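Local coordinates for DUF4393 domain-containing protein (Alcanivorax borkumensis, PDB 3H35), which is of unknown function but belongs to the Abi-alpha (DUF4393) family, possibly linked to abortive infection, and assembles here as three chains, at residues A52-G56 / D57-L61; S122-E126 / S127-D131; R169-W172 / T173-T176. All blocks are in the same frame, centred on the assembly; numbering follows the deposited sequence.

Interaction 1 (A52-G56 / D57-L61)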
loop_
_atom_site.group_PDB
_atom_site.type_symbol
_atom_site.label_atom_id
_atom_site.label_comp_id
_atom_site.label_asym_id
_atom_site.label_seq_id
_atom_site.Cartn_x
_atom_site.Cartn_y
_atom_site.Cartn_z
ATOM N N ALA A 52 13.367 3.967 -11.100
ATOM C CA ALA A 52 14.783 4.163 -10.777
ATOM C C ALA A 52 14.980 3.903 -9.291
ATOM O O ALA A 52 16.059 3.466 -8.890
ATOM C CB ALA A 52 15.272 5.583 -11.151
ATOM N N SER A 53 13.925 4.113 -8.495
ATOM C CA SER A 53 14.007 3.867 -7.050
ATOM C C SER A 53 13.939 2.369 -6.672
ATOM O O SER A 53 14.158 1.994 -5.534
ATOM C CB SER A 53 12.862 4.611 -6.351
ATOM O OG SER A 53 11.606 4.041 -6.715
ATOM N N LEU A 54 13.581 1.498 -7.614
ATOM C CA LEU A 54 13.596 0.075 -7.350
ATOM C C LEU A 54 15.021 -0.395 -7.034
ATOM O O LEU A 54 15.974 0.131 -7.582
ATOM C CB LEU A 54 13.076 -0.679 -8.570
ATOM C CG LEU A 54 11.590 -0.492 -8.956
ATOM C CD1 LEU A 54 11.340 -1.299 -10.264
ATOM C CD2 LEU A 54 10.592 -0.948 -7.830
ATOM N N THR A 55 15.195 -1.398 -6.172
ATOM C CA THR A 55 16.508 -2.014 -6.043
ATOM C C THR A 55 16.743 -2.839 -7.345
ATOM O O THR A 55 15.798 -3.145 -8.088
ATOM C CB THR A 55 16.643 -2.971 -4.840
ATOM O OG1 THR A 55 15.888 -4.154 -5.112
ATOM C CG2 THR A 55 16.187 -2.335 -3.493
ATOM N N GLY A 56 18.005 -3.167 -7.626
ATOM C CA GLY A 56 18.349 -3.962 -8.826
ATOM C C GLY A 56 17.502 -5.255 -8.898
ATOM O O GLY A 56 16.969 -5.612 -9.947
ATOM N N ASP A 57 17.350 -5.934 -7.771
ATOM C CA ASP A 57 16.583 -7.182 -7.763
ATOM C C ASP A 57 15.138 -6.898 -8.151
ATOM O O ASP A 57 14.605 -7.605 -8.996
ATOM C CB ASP A 57 16.665 -7.918 -6.411
ATOM C CG ASP A 57 17.982 -8.671 -6.225
ATOM O OD1 ASP A 57 18.739 -8.726 -7.205
ATOM O OD2 ASP A 57 18.267 -9.216 -5.117
ATOM N N GLU A 58 14.532 -5.870 -7.565
ATOM C CA GLU A 58 13.147 -5.489 -7.906
ATOM C C GLU A 58 12.999 -5.146 -9.392
ATOM O O GLU A 58 12.000 -5.519 -10.020
ATOM C CB GLU A 58 12.673 -4.295 -7.054
ATOM C CG GLU A 58 12.406 -4.662 -5.593
ATOM C CD GLU A 58 12.377 -3.472 -4.648
ATOM O OE1 GLU A 58 12.767 -2.371 -5.087
ATOM O OE2 GLU A 58 11.989 -3.663 -3.455
ATOM N N ALA A 59 13.998 -4.446 -9.927
ATOM C CA ALA A 59 14.010 -4.014 -11.304
ATOM C C ALA A 59 14.128 -5.244 -12.232
ATOM O O ALA A 59 13.486 -5.293 -13.304
ATOM C CB ALA A 59 15.175 -3.044 -11.549
ATOM N N ARG A 60 14.971 -6.208 -11.826
ATOM C CA ARG A 60 15.131 -7.434 -12.591
ATOM C C ARG A 60 13.826 -8.257 -12.612
ATOM O O ARG A 60 13.463 -8.844 -13.646
ATOM C CB ARG A 60 16.334 -8.248 -12.058
ATOM C CG ARG A 60 17.698 -7.625 -12.381
ATOM C CD ARG A 60 18.836 -8.533 -12.046
ATOM N NE ARG A 60 18.847 -9.609 -13.015
ATOM C CZ ARG A 60 19.525 -9.622 -14.153
ATOM N NH1 ARG A 60 20.335 -8.619 -14.479
ATOM N NH2 ARG A 60 19.406 -10.667 -14.967
ATOM N N LEU A 61 13.104 -8.282 -11.472
ATOM C CA LEU A 61 11.775 -8.907 -11.420
ATOM C C LEU A 61 10.779 -8.217 -12.351
ATOM O O LEU A 61 10.062 -8.864 -13.089
ATOM C CB LEU A 61 11.196 -8.891 -9.992
ATOM C CG LEU A 61 11.799 -9.865 -8.992
ATOM C CD1 LEU A 61 11.363 -9.474 -7.539
ATOM C CD2 LEU A 61 11.393 -11.293 -9.403
#
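Thr-55 and Glu-58 meet where the turn after helix 42-52 runs into helix 56-65, and the first helical bonds join Ala-59 N to Thr-55 O and Arg-60 N to Gly-56 O (2.8 Å). Across this start each of the two side chains accepts a hydrogen bond from the other residue's backbone N. Thr-55 OG1 accepts from Glu-58 N in a bond that is long at 3.3 Å yet almost straight, with an N-H...O angle of 172°. The hydroxyl gets there because it lies between the backbone N and the carbonyl carbon of its own residue (chi1 72°), facing the first turn. In return the chain of Glu-58, extended beyond CG, reaches back along the turn, and its OE1 accepts from Thr-55 N at 2.8 Å. That N-H approaches from above the carboxylate plane, 39° out of it. The same oxygen also lies 3.4 Å from Leu-54 CA, and Arg-49 of the second subunit forms a salt bridge with it.

Leu-54 adds the apolar part. Its side chain crosses that of Glu-58, and Leu-54 CD2 comes to 3.8 Å from Glu-58 OE1. The other methyl, Leu-54 CD1, rests on Ala-59 CA. Beyond them, His-112 of helix 106-115 packs against both Leu-54 and Glu-58. Asp-57 turns to other partners, its carboxylate taking hydrogen bonds from Tyr-109 OH and from the backbone N atoms of Gln-101 and Cys-102, and Arg-60 sends NE to Ala-98 O.

These reciprocal bonds make a capping box, with Thr-55 as the N-cap. Amide groups that have no preceding turn to bond to are satisfied by side chains, and the negative charge of Glu-58 probably benefits from the positive end of the helix dipole as well as from the arginine of the second subunit, so that one carboxylate takes part both in capping the helix N-terminus and in the subunit contact.

Interaction 2 (S122-E126 / S127-D131)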
loop_
_atom_site.group_PDB
_atom_site.type_symbol
_atom_site.label_atom_id
_atom_site.label_comp_id
_atom_site.label_asym_id
_atom_site.label_seq_id
_atom_site.Cartn_x
_atom_site.Cartn_y
_atom_site.Cartn_z
ATOM N N SER A 122 -3.428 -12.826 -10.324
ATOM C CA SER A 122 -4.648 -13.386 -10.899
ATOM C C SER A 122 -4.701 -14.826 -10.484
ATOM O O SER A 122 -3.855 -15.310 -9.698
ATOM C CB SER A 122 -4.657 -13.245 -12.426
ATOM O OG SER A 122 -3.548 -13.923 -13.022
ATOM N N ASP A 123 -5.709 -15.533 -10.983
ATOM C CA ASP A 123 -5.943 -16.908 -10.540
ATOM C C ASP A 123 -4.872 -17.881 -10.954
ATOM O O ASP A 123 -4.112 -17.653 -11.904
ATOM C CB ASP A 123 -7.255 -17.448 -11.114
ATOM C CG ASP A 123 -8.454 -17.004 -10.330
ATOM O OD1 ASP A 123 -8.311 -16.161 -9.401
ATOM O OD2 ASP A 123 -9.553 -17.502 -10.659
ATOM N N PHE A 124 -4.912 -18.997 -10.234
ATOM C CA PHE A 124 -4.092 -20.157 -10.460
ATOM C C PHE A 124 -3.902 -20.415 -11.938
ATOM O O PHE A 124 -4.850 -20.298 -12.691
ATOM C CB PHE A 124 -4.840 -21.343 -9.819
ATOM C CG PHE A 124 -4.277 -22.672 -10.146
ATOM C CD1 PHE A 124 -3.132 -23.119 -9.524
ATOM C CD2 PHE A 124 -4.921 -23.505 -11.042
ATOM C CE1 PHE A 124 -2.608 -24.376 -9.803
ATOM C CE2 PHE A 124 -4.421 -24.750 -11.334
ATOM C CZ PHE A 124 -3.249 -25.189 -10.720
ATOM N N THR A 125 -2.682 -20.760 -12.345
ATOM C CA THR A 125 -2.428 -21.221 -13.723
ATOM C C THR A 125 -1.979 -22.671 -13.710
ATOM O O THR A 125 -0.944 -23.003 -13.135
ATOM C CB THR A 125 -1.370 -20.340 -14.430
ATOM O OG1 THR A 125 -1.848 -19.000 -14.434
ATOM C CG2 THR A 125 -1.128 -20.815 -15.878
ATOM N N GLU A 126 -2.765 -23.526 -14.361
ATOM C CA GLU A 126 -2.557 -24.975 -14.313
ATOM C C GLU A 126 -1.144 -25.356 -14.747
ATOM O O GLU A 126 -0.537 -26.261 -14.177
ATOM C CB GLU A 126 -3.623 -25.708 -15.146
ATOM C CG GLU A 126 -3.449 -27.254 -15.227
ATOM C CD GLU A 126 -3.329 -27.942 -13.862
ATOM O OE1 GLU A 126 -4.067 -27.566 -12.936
ATOM O OE2 GLU A 126 -2.490 -28.845 -13.697
ATOM N N SER A 127 -0.615 -24.649 -15.734
ATOM C CA SER A 127 0.705 -24.964 -16.290
ATOM C C SER A 127 1.850 -24.635 -15.338
ATOM O O SER A 127 2.947 -25.144 -15.492
ATOM C CB SER A 127 0.904 -24.224 -17.606
ATOM O OG SER A 127 1.031 -22.851 -17.327
ATOM N N LEU A 128 1.603 -23.792 -14.348
ATOM C CA LEU A 128 2.612 -23.520 -13.342
ATOM C C LEU A 128 2.610 -24.510 -12.145
ATOM O O LEU A 128 3.286 -24.265 -11.130
ATOM C CB LEU A 128 2.445 -22.077 -12.855
ATOM C CG LEU A 128 2.772 -21.005 -13.926
ATOM C CD1 LEU A 128 2.454 -19.618 -13.402
ATOM C CD2 LEU A 128 4.204 -21.073 -14.317
ATOM N N ARG A 129 1.845 -25.611 -12.243
ATOM C CA ARG A 129 1.705 -26.548 -11.116
ATOM C C ARG A 129 3.057 -26.930 -10.442
ATOM O O ARG A 129 3.225 -26.859 -9.214
ATOM C CB ARG A 129 0.938 -27.813 -11.533
ATOM C CG ARG A 129 0.567 -28.700 -10.350
ATOM C CD ARG A 129 -0.392 -29.837 -10.738
ATOM N NE ARG A 129 -1.786 -29.416 -10.994
ATOM C CZ ARG A 129 -2.705 -29.198 -10.057
ATOM N NH1 ARG A 129 -2.421 -29.319 -8.769
ATOM N NH2 ARG A 129 -3.928 -28.837 -10.411
ATOM N N THR A 130 4.012 -27.329 -11.266
ATOM C CA THR A 130 5.322 -27.712 -10.766
ATOM C C THR A 130 5.953 -26.578 -9.963
ATOM O O THR A 130 6.446 -26.811 -8.847
ATOM C CB THR A 130 6.214 -28.115 -11.923
ATOM O OG1 THR A 130 5.693 -29.327 -12.470
ATOM C CG2 THR A 130 7.629 -28.350 -11.468
ATOM N N ASP A 131 5.879 -25.350 -10.498
ATOM C CA ASP A 131 6.403 -24.187 -9.782
ATOM C C ASP A 131 5.749 -23.918 -8.423
ATOM O O ASP A 131 6.429 -23.594 -7.453
ATOM C CB ASP A 131 6.313 -22.943 -10.654
ATOM C CG ASP A 131 7.308 -22.989 -11.806
ATOM O OD1 ASP A 131 8.518 -23.005 -11.520
ATOM O OD2 ASP A 131 6.883 -23.047 -12.977
#
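Glu-126 and Arg-129 carry the ionic part of this turn, three residues apart where strand 119-123 gives way to helix 129-137. The guanidinium grips the carboxylate side-on with two nitrogens, one to each oxygen: Arg-129 NE reaches Glu-126 OE2 at 2.9 Å in a nearly straight bond (173°), and Arg-129 NH2 reaches Glu-126 OE1 at 2.8 Å. OE2 lies in the guanidinium plane, whereas OE1, which uses its syn lone pair, is tilted from it, and the two flat groups stand 32° apart. Both chains bend to meet, Glu-126 at chi2 and Arg-129 at chi3. Pairing two atoms to two should restrict rotation of the guanidinium, and may ease its closeness to Arg-159.

Of the aromatic kind is the approach of Phe-124, whose CZ sits over one face of the guanidinium, 3.7 Å from Arg-129 NH2 and displaced toward the rim. Ring and guanidinium planes are inclined by 60°, so this is no parallel stack. Tyr-132 meets the same ring.

The apolar contacts are light: Thr-125 CB lies 4.0 Å from Leu-128 CD1. The hydroxyl of Thr-125 instead bonds to that of Thr-161 on strand 156-164.

Backbone bonds complete the turn, Leu-128 N to Thr-125 O and Arg-129 N to Glu-126 O (3.1 Å), and the i-to-i+3 spacing fits the short 3-10 turn that includes Ser-127 and Leu-128. Leu-128 then takes the N-cap position, making this a strand-to-helix connection at the surface: an outermost strand of the antiparallel sheet passes through a 3-10 turn into an alpha helix.

Interaction 3 (R169-W172 / T173-T176)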
loop_
_atom_site.group_PDB
_atom_site.type_symbol
_atom_site.label_atom_id
_atom_site.label_comp_id
_atom_site.label_asym_id
_atom_site.label_seq_id
_atom_site.Cartn_x
_atom_site.Cartn_y
_atom_site.Cartn_z
ATOM N N ARG A 169 3.150 -1.477 -16.793
ATOM C CA ARG A 169 3.389 -1.497 -18.221
ATOM C C ARG A 169 3.507 -0.075 -18.723
ATOM O O ARG A 169 4.379 0.231 -19.526
ATOM C CB ARG A 169 2.262 -2.254 -18.903
ATOM C CG ARG A 169 2.383 -2.433 -20.414
ATOM C CD ARG A 169 1.085 -3.151 -20.964
ATOM N NE ARG A 169 0.974 -4.548 -20.491
ATOM C CZ ARG A 169 0.093 -5.039 -19.600
ATOM N NH1 ARG A 169 -0.844 -4.283 -18.992
ATOM N NH2 ARG A 169 0.153 -6.344 -19.302
ATOM N N GLN A 170 2.641 0.817 -18.219
ATOM C CA GLN A 170 2.658 2.199 -18.651
ATOM C C GLN A 170 3.971 2.822 -18.260
ATOM O O GLN A 170 4.591 3.503 -19.066
ATOM C CB GLN A 170 1.516 3.011 -18.026
ATOM C CG GLN A 170 1.527 4.484 -18.453
ATOM C CD GLN A 170 0.344 5.251 -17.884
ATOM O OE1 GLN A 170 -0.380 4.759 -17.012
ATOM N NE2 GLN A 170 0.114 6.430 -18.419
ATOM N N LEU A 171 4.421 2.562 -17.026
ATOM C CA LEU A 171 5.730 3.103 -16.575
ATOM C C LEU A 171 6.917 2.543 -17.385
ATOM O O LEU A 171 7.851 3.287 -17.773
ATOM C CB LEU A 171 5.949 2.838 -15.079
ATOM C CG LEU A 171 5.167 3.790 -14.155
ATOM C CD1 LEU A 171 5.112 3.160 -12.775
ATOM C CD2 LEU A 171 5.818 5.218 -14.225
ATOM N N TRP A 172 6.882 1.233 -17.624
ATOM C CA TRP A 172 7.922 0.586 -18.417
ATOM C C TRP A 172 8.017 1.241 -19.770
ATOM O O TRP A 172 9.084 1.590 -20.208
ATOM C CB TRP A 172 7.622 -0.890 -18.630
ATOM C CG TRP A 172 8.868 -1.669 -18.984
ATOM C CD1 TRP A 172 9.260 -2.099 -20.217
ATOM C CD2 TRP A 172 9.895 -2.057 -18.072
ATOM N NE1 TRP A 172 10.459 -2.764 -20.115
ATOM C CE2 TRP A 172 10.862 -2.753 -18.804
ATOM C CE3 TRP A 172 10.070 -1.909 -16.692
ATOM C CZ2 TRP A 172 12.013 -3.268 -18.211
ATOM C CZ3 TRP A 172 11.207 -2.448 -16.100
ATOM C CH2 TRP A 172 12.165 -3.110 -16.865
ATOM N N THR A 173 6.879 1.419 -20.422
ATOM C CA THR A 173 6.860 2.083 -21.726
ATOM C C THR A 173 7.372 3.526 -21.714
ATOM O O THR A 173 8.082 3.937 -22.638
ATOM C CB THR A 173 5.456 2.042 -22.328
ATOM O OG1 THR A 173 5.088 0.675 -22.498
ATOM C CG2 THR A 173 5.409 2.754 -23.691
ATOM N N LEU A 174 7.029 4.286 -20.678
ATOM C CA LEU A 174 7.620 5.622 -20.522
ATOM C C LEU A 174 9.130 5.544 -20.398
ATOM O O LEU A 174 9.819 6.390 -20.933
ATOM C CB LEU A 174 7.100 6.345 -19.291
ATOM C CG LEU A 174 5.648 6.825 -19.329
ATOM C CD1 LEU A 174 5.270 7.349 -17.913
ATOM C CD2 LEU A 174 5.410 7.869 -20.436
HETATM N N MSE A 175 9.630 4.555 -19.658
HETATM C CA MSE A 175 11.058 4.435 -19.412
HETATM C C MSE A 175 11.794 4.029 -20.695
HETATM O O MSE A 175 12.873 4.516 -20.936
HETATM C CB MSE A 175 11.326 3.461 -18.253
HETATM C CG MSE A 175 12.779 3.029 -18.025
HETATM SE SE MSE A 175 13.329 1.576 -19.293
HETATM C CE MSE A 175 12.076 0.183 -18.673
ATOM N N THR A 176 11.216 3.152 -21.513
ATOM C CA THR A 176 11.879 2.675 -22.715
ATOM C C THR A 176 11.611 3.705 -23.800
ATOM O O THR A 176 11.014 3.366 -24.833
ATOM C CB THR A 176 11.393 1.223 -23.147
ATOM O OG1 THR A 176 10.073 1.269 -23.696
ATOM C CG2 THR A 176 11.407 0.209 -21.989
#
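Leu-171 O accepts a hydrogen bond from Met-175 N at 2.9 Å, one of four successive i-to-i+4 bonds on helix 166-175. The others run from Thr-173 N to Arg-169 O, which is the straightest at 169°, from Leu-174 N to Gln-170 O, and from Thr-176 N to Trp-172 O. Thr-176 also leans back on the turn: its CG2 lies 3.2 Å from Trp-172 O and 3.6 Å from Trp-172 CD1, its side chain crossing the indole at about a right angle. Its hydroxyl donates a weak bond to Thr-173 O.

Trp-172 and Met-175, a selenomethionine, run side by side in the same direction. With CG of Met-175 anti to the backbone N (chi1 169°) and bends at chi2 and chi3, Met-175 SE stands above the six-membered ring of Trp-172, 5.1 Å from its centroid, in a Met-aromatic contact. The methyl turns toward the same face, though its modelled position there is doubtful. Elsewhere on the turn, Leu-171 CD2 meets Leu-174 CD1 at 4.3 Å.

The neighbours divide these side chains among several elements. Trp-172 packs on Leu-62 and Ala-63 of helix 56-65, while Leu-171, Leu-174 and Met-175 rest on helix 42-52 through His-50, Val-47 and Leu-51 respectively. Arg-169 forms a salt bridge with Glu-147 of the third subunit, and Gln-170 NE2 bonds to Asp-104 O of that subunit. This turn of helix 166-175 is thus set against helices 42-52 and 56-65 of its own chain and against the third subunit.

The three contacts illustrate how local side-chain contacts accompany helical turns in one chain. Interaction 1 is the most buried, interactions 2 and 3 lie at the surface. Interactions 1 and 3 are near neighbours, their centres about 14 Å apart, and the helix begun in interaction 1 also packs against the tryptophan of interaction 3. Interaction 2 stands apart, with its centre about 25 Å from that of interaction 1, on the opposite side of the chain's centre. Chemistry follows place: reciprocal side-chain-to-backbone capping beside the second subunit, an ion pair with an aromatic neighbour at the edge of the sheet, and Met-aromatic packing facing two helices of the same chain, on a turn whose other residues meet the third subunit.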